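Local coordinates for mucus binding protein (PDB 3I57), which probably attaches Lactobacillus reuteri to mucus from its cell wall, the present chain being a single type 2 repeat that also binds immunoglobulins, at residues 93-105 with 167-181. Residues are numbered along the deposited sequence; the frame is centred on the assembly and turned at random.
Sequences TKTLTETVHYKYA and SNSDAEQGPTLTVIY
Strands 93-104 and 176-181 run parallel, their axes 27° apart, and six backbone hydrogen bonds join them, from Thr99 N to Pro175 O (2.9 Å) through to Tyr181 N to Lys103 O (2.8 Å). Before Thr99 direct backbone-to-backbone hydrogen bonding gives way to water: one molecule joins Thr97 N to Gly174 N, and another links Thr97 O with the hydroxyls of Thr99 and Thr176. On the face carrying Val100, Tyr102 and Val179, Val100 CG1 meets Val179 CG2 at 3.7 Å, while Val179 CG1 lies in plane at the edge of the Tyr102 ring. Tyr102 CB sits at the edge of the Tyr181 ring, 3.9 Å from Tyr181 CE1, and the Tyr181 hydroxyl is hydrogen-bonded to Pro151 O. On the other face, His101 NE2 rests 3.4 Å from Thr176 CG2; the ring's ND1 is held by Asp113. Leu96 sends CD1 to Ala171 CB and CD2 to the carbonyl oxygen of Glu172. Farther back, the Lys94 chain bends at chi3 (129°), and NZ bonds Ser169 O at 2.8 Å and Ala171 O at 2.7 Å, approaching each from above its carbonyl plane; a water continues to Glu172 OE1. A methionine in place of Lys94 would probably leave both turn carbonyls without this donor and the 169-172 loop less firmly tied to the strand. With strand 112-127 bonded antiparallel to 93-104, the parallel pair lies in a mixed sheet, within the Muc B2-like part of the repeat, consistent with the beta-grasp fold, in which the first and last strands lie parallel side by side.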
loop_
_atom_site.group_PDB
_atom_site.type_symbol
_atom_site.label_atom_id
_atom_site.label_comp_id
_atom_site.label_asym_id
_atom_site.label_seq_id
_atom_site.Cartn_x
_atom_site.Cartn_y
_atom_site.Cartn_z
ATOM N N THR A 93 9.582 0.013 -2.551
ATOM C CA THR A 93 10.926 0.361 -2.955
ATOM C C THR A 93 10.910 1.187 -4.225
ATOM O O THR A 93 9.964 1.117 -5.004
ATOM C CB THR A 93 11.783 -0.903 -3.188
ATOM O OG1 THR A 93 11.157 -1.755 -4.166
ATOM C CG2 THR A 93 11.926 -1.663 -1.888
ATOM N N LYS A 94 11.935 2.006 -4.429
ATOM C CA LYS A 94 12.130 2.593 -5.751
ATOM C C LYS A 94 13.616 2.801 -5.973
ATOM O O LYS A 94 14.347 3.067 -5.025
ATOM C CB LYS A 94 11.287 3.869 -5.948
ATOM C CG LYS A 94 12.017 5.198 -5.917
ATOM C CD LYS A 94 11.058 6.340 -6.192
ATOM C CE LYS A 94 11.215 7.395 -5.108
ATOM N NZ LYS A 94 10.521 8.643 -5.476
ATOM N N THR A 95 14.053 2.659 -7.219
ATOM C CA THR A 95 15.464 2.823 -7.547
ATOM C C THR A 95 15.595 3.935 -8.595
ATOM O O THR A 95 14.898 3.929 -9.621
ATOM C CB THR A 95 16.057 1.490 -8.028
ATOM O OG1 THR A 95 15.975 0.521 -6.967
ATOM C CG2 THR A 95 17.529 1.647 -8.470
ATOM N N LEU A 96 16.434 4.927 -8.300
ATOM C CA LEU A 96 16.683 6.017 -9.233
ATOM C C LEU A 96 18.095 5.896 -9.811
ATOM O O LEU A 96 18.994 5.359 -9.162
ATOM C CB LEU A 96 16.569 7.375 -8.543
ATOM C CG LEU A 96 15.276 7.705 -7.802
ATOM C CD1 LEU A 96 15.333 9.170 -7.344
ATOM C CD2 LEU A 96 14.099 7.503 -8.737
ATOM N N THR A 97 18.283 6.438 -11.013
ATOM C CA THR A 97 19.554 6.312 -11.704
ATOM C C THR A 97 20.139 7.685 -12.026
ATOM O O THR A 97 19.453 8.567 -12.560
ATOM C CB THR A 97 19.389 5.519 -13.031
ATOM O OG1 THR A 97 18.941 4.200 -12.741
ATOM C CG2 THR A 97 20.709 5.433 -13.809
ATOM N N GLU A 98 21.412 7.869 -11.681
ATOM C CA GLU A 98 22.115 9.082 -12.054
ATOM C C GLU A 98 22.865 8.774 -13.358
ATOM O O GLU A 98 23.480 7.717 -13.467
ATOM C CB GLU A 98 23.098 9.482 -10.953
ATOM C CG GLU A 98 24.196 10.405 -11.488
ATOM C CD GLU A 98 25.232 10.745 -10.427
ATOM O OE1 GLU A 98 25.755 9.786 -9.820
ATOM O OE2 GLU A 98 25.515 11.960 -10.243
ATOM N N THR A 99 22.799 9.678 -14.344
ATOM C CA THR A 99 23.492 9.480 -15.626
ATOM C C THR A 99 24.408 10.662 -15.868
ATOM O O THR A 99 23.958 11.818 -15.820
ATOM C CB THR A 99 22.494 9.426 -16.804
ATOM O OG1 THR A 99 21.596 8.348 -16.584
ATOM C CG2 THR A 99 23.221 9.178 -18.125
ATOM N N VAL A 100 25.678 10.366 -16.121
ATOM C CA VAL A 100 26.656 11.386 -16.465
ATOM C C VAL A 100 27.156 11.177 -17.883
ATOM O O VAL A 100 27.680 10.105 -18.226
ATOM C CB VAL A 100 27.848 11.363 -15.523
ATOM C CG1 VAL A 100 28.852 12.494 -15.911
ATOM C CG2 VAL A 100 27.380 11.471 -14.053
ATOM N N HIS A 101 26.949 12.197 -18.701
ATOM C CA HIS A 101 27.449 12.238 -20.056
ATOM C C HIS A 101 28.823 12.901 -20.076
ATOM O O HIS A 101 29.146 13.736 -19.215
ATOM C CB HIS A 101 26.502 13.059 -20.955
ATOM C CG HIS A 101 25.097 12.553 -21.002
ATOM N ND1 HIS A 101 24.778 11.256 -21.348
ATOM C CD2 HIS A 101 23.919 13.190 -20.796
ATOM C CE1 HIS A 101 23.461 11.115 -21.350
ATOM N NE2 HIS A 101 22.919 12.269 -20.996
ATOM N N TYR A 102 29.615 12.562 -21.099
ATOM C CA TYR A 102 30.974 13.122 -21.244
ATOM C C TYR A 102 31.114 13.630 -22.662
ATOM O O TYR A 102 31.002 12.853 -23.619
ATOM C CB TYR A 102 32.075 12.093 -20.927
ATOM C CG TYR A 102 31.969 11.530 -19.533
ATOM C CD1 TYR A 102 32.291 12.304 -18.411
ATOM C CD2 TYR A 102 31.479 10.238 -19.335
ATOM C CE1 TYR A 102 32.151 11.793 -17.126
ATOM C CE2 TYR A 102 31.325 9.719 -18.076
ATOM C CZ TYR A 102 31.667 10.479 -16.973
ATOM O OH TYR A 102 31.482 9.917 -15.723
ATOM N N LYS A 103 31.329 14.934 -22.788
ATOM C CA LYS A 103 31.279 15.609 -24.089
ATOM C C LYS A 103 32.388 16.627 -24.262
ATOM O O LYS A 103 32.936 17.137 -23.291
ATOM C CB LYS A 103 29.933 16.326 -24.261
ATOM C CG LYS A 103 28.693 15.389 -24.236
ATOM C CD LYS A 103 27.369 16.162 -24.339
ATOM C CE LYS A 103 26.148 15.228 -24.386
ATOM N NZ LYS A 103 24.887 15.970 -24.769
ATOM N N TYR A 104 32.703 16.956 -25.515
ATOM C CA TYR A 104 33.577 18.078 -25.776
ATOM C C TYR A 104 32.671 19.317 -25.857
ATOM O O TYR A 104 31.467 19.181 -25.725
ATOM C CB TYR A 104 34.386 17.819 -27.060
ATOM C CG TYR A 104 35.345 16.656 -26.950
ATOM C CD1 TYR A 104 36.523 16.780 -26.247
ATOM C CD2 TYR A 104 35.075 15.422 -27.568
ATOM C CE1 TYR A 104 37.400 15.741 -26.141
ATOM C CE2 TYR A 104 35.954 14.370 -27.468
ATOM C CZ TYR A 104 37.129 14.541 -26.763
ATOM O OH TYR A 104 38.027 13.514 -26.625
ATOM N N ALA A 105 33.217 20.516 -26.065
ATOM C CA ALA A 105 32.388 21.741 -26.064
ATOM C C ALA A 105 31.264 21.816 -27.105
ATOM O O ALA A 105 30.274 22.504 -26.894
ATOM C CB ALA A 105 33.248 22.980 -26.139
ATOM N N SER A 167 19.944 12.182 -4.543
ATOM C CA SER A 167 18.544 12.425 -4.903
ATOM C C SER A 167 17.678 12.473 -3.642
ATOM O O SER A 167 17.927 11.754 -2.669
ATOM C CB SER A 167 17.984 11.340 -5.828
ATOM O OG SER A 167 18.471 11.443 -7.167
ATOM N N ASN A 168 16.651 13.302 -3.679
ATOM C CA ASN A 168 15.653 13.379 -2.613
ATOM C C ASN A 168 14.601 12.309 -2.852
ATOM O O ASN A 168 14.422 11.885 -3.971
ATOM C CB ASN A 168 15.021 14.759 -2.596
ATOM C CG ASN A 168 16.008 15.839 -2.234
ATOM O OD1 ASN A 168 16.934 15.591 -1.463
ATOM N ND2 ASN A 168 15.832 17.048 -2.796
ATOM N N SER A 169 13.901 11.881 -1.798
ATOM C CA SER A 169 12.966 10.754 -1.925
ATOM C C SER A 169 11.712 11.094 -2.742
ATOM O O SER A 169 11.024 10.167 -3.195
ATOM C CB SER A 169 12.568 10.235 -0.542
ATOM O OG SER A 169 11.804 11.229 0.145
ATOM N N ASP A 170 11.454 12.392 -2.963
ATOM C CA ASP A 170 10.345 12.824 -3.827
ATOM C C ASP A 170 10.669 12.787 -5.317
ATOM O O ASP A 170 9.776 12.967 -6.151
ATOM C CB ASP A 170 9.766 14.189 -3.417
ATOM C CG ASP A 170 10.794 15.330 -3.453
ATOM O OD1 ASP A 170 12.000 15.103 -3.639
ATOM O OD2 ASP A 170 10.364 16.471 -3.307
ATOM N N ALA A 171 11.925 12.527 -5.674
ATOM C CA ALA A 171 12.296 12.535 -7.086
ATOM C C ALA A 171 11.776 11.303 -7.804
ATOM O O ALA A 171 11.801 10.200 -7.244
ATOM C CB ALA A 171 13.829 12.637 -7.286
ATOM N N GLU A 172 11.296 11.507 -9.019
ATOM C CA GLU A 172 10.816 10.390 -9.831
ATOM C C GLU A 172 11.939 9.868 -10.734
ATOM O O GLU A 172 11.885 8.736 -11.198
ATOM C CB GLU A 172 9.600 10.791 -10.641
ATOM C CG GLU A 172 8.898 9.603 -11.333
ATOM C CD GLU A 172 8.324 8.578 -10.341
ATOM O OE1 GLU A 172 8.236 8.878 -9.120
ATOM O OE2 GLU A 172 7.936 7.474 -10.806
ATOM N N GLN A 173 12.953 10.689 -11.000
ATOM C CA GLN A 173 14.126 10.169 -11.715
ATOM C C GLN A 173 15.358 10.781 -11.105
ATOM O O GLN A 173 15.276 11.859 -10.505
ATOM C CB GLN A 173 14.062 10.521 -13.196
ATOM C CG GLN A 173 14.071 12.029 -13.447
ATOM C CD GLN A 173 13.523 12.376 -14.825
ATOM O OE1 GLN A 173 12.339 12.135 -15.103
ATOM N NE2 GLN A 173 14.381 12.927 -15.699
ATOM N N GLY A 174 16.481 10.082 -11.239
ATOM C CA GLY A 174 17.769 10.604 -10.774
ATOM C C GLY A 174 18.281 11.675 -11.720
ATOM O O GLY A 174 17.645 11.963 -12.732
ATOM N N PRO A 175 19.420 12.302 -11.394
ATOM C CA PRO A 175 19.868 13.442 -12.206
ATOM C C PRO A 175 20.560 12.983 -13.465
ATOM O O PRO A 175 21.172 11.918 -13.472
ATOM C CB PRO A 175 20.908 14.118 -11.306
ATOM C CG PRO A 175 21.502 12.976 -10.514
ATOM C CD PRO A 175 20.299 12.058 -10.235
ATOM N N THR A 176 20.532 13.808 -14.507
ATOM C CA THR A 176 21.308 13.523 -15.708
ATOM C C THR A 176 22.099 14.785 -15.996
ATOM O O THR A 176 21.510 15.882 -16.042
ATOM C CB THR A 176 20.393 13.200 -16.901
ATOM O OG1 THR A 176 19.720 11.949 -16.662
ATOM C CG2 THR A 176 21.235 13.062 -18.160
ATOM N N LEU A 177 23.416 14.667 -16.143
ATOM C CA LEU A 177 24.246 15.859 -16.226
ATOM C C LEU A 177 25.393 15.597 -17.151
ATOM O O LEU A 177 25.632 14.465 -17.492
ATOM C CB LEU A 177 24.749 16.276 -14.833
ATOM C CG LEU A 177 25.672 15.304 -14.107
ATOM C CD1 LEU A 177 27.141 15.692 -14.263
ATOM C CD2 LEU A 177 25.320 15.237 -12.607
ATOM N N THR A 178 26.064 16.653 -17.595
ATOM C CA THR A 178 27.144 16.517 -18.552
ATOM C C THR A 178 28.425 17.130 -18.011
ATOM O O THR A 178 28.428 18.261 -17.555
ATOM C CB THR A 178 26.807 17.240 -19.875
ATOM O OG1 THR A 178 25.601 16.700 -20.418
ATOM C CG2 THR A 178 27.953 17.023 -20.889
ATOM N N VAL A 179 29.489 16.346 -18.061
ATOM C CA VAL A 179 30.854 16.774 -17.809
ATOM C C VAL A 179 31.429 17.160 -19.196
ATOM O O VAL A 179 31.231 16.422 -20.163
ATOM C CB VAL A 179 31.619 15.616 -17.147
ATOM C CG1 VAL A 179 33.139 15.833 -17.170
ATOM C CG2 VAL A 179 31.146 15.445 -15.670
ATOM N N ILE A 180 32.096 18.314 -19.282
ATOM C CA ILE A 180 32.620 18.860 -20.554
ATOM C C ILE A 180 34.145 18.826 -20.498
ATOM O O ILE A 180 34.727 19.185 -19.465
ATOM C CB ILE A 180 32.198 20.342 -20.740
ATOM C CG1 ILE A 180 30.703 20.451 -20.985
ATOM C CG2 ILE A 180 32.963 20.986 -21.913
ATOM C CD1 ILE A 180 30.198 21.849 -21.052
ATOM N N TYR A 181 34.787 18.378 -21.582
ATOM C CA TYR A 181 36.241 18.280 -21.640
ATOM C C TYR A 181 36.801 19.426 -22.459
ATOM O O TYR A 181 36.369 19.667 -23.595
ATOM C CB TYR A 181 36.712 16.940 -22.253
ATOM C CG TYR A 181 36.613 15.791 -21.297
ATOM C CD1 TYR A 181 35.397 15.136 -21.091
ATOM C CD2 TYR A 181 37.707 15.402 -20.540
ATOM C CE1 TYR A 181 35.291 14.109 -20.185
ATOM C CE2 TYR A 181 37.616 14.368 -19.640
ATOM C CZ TYR A 181 36.397 13.731 -19.453
ATOM O OH TYR A 181 36.325 12.713 -18.541
HETATM O O HOH W 1 7.934 7.684 -6.315
HETATM O O HOH W 2 19.546 9.589 -15.153
HETATM O O HOH W 3 16.194 7.636 -12.657
#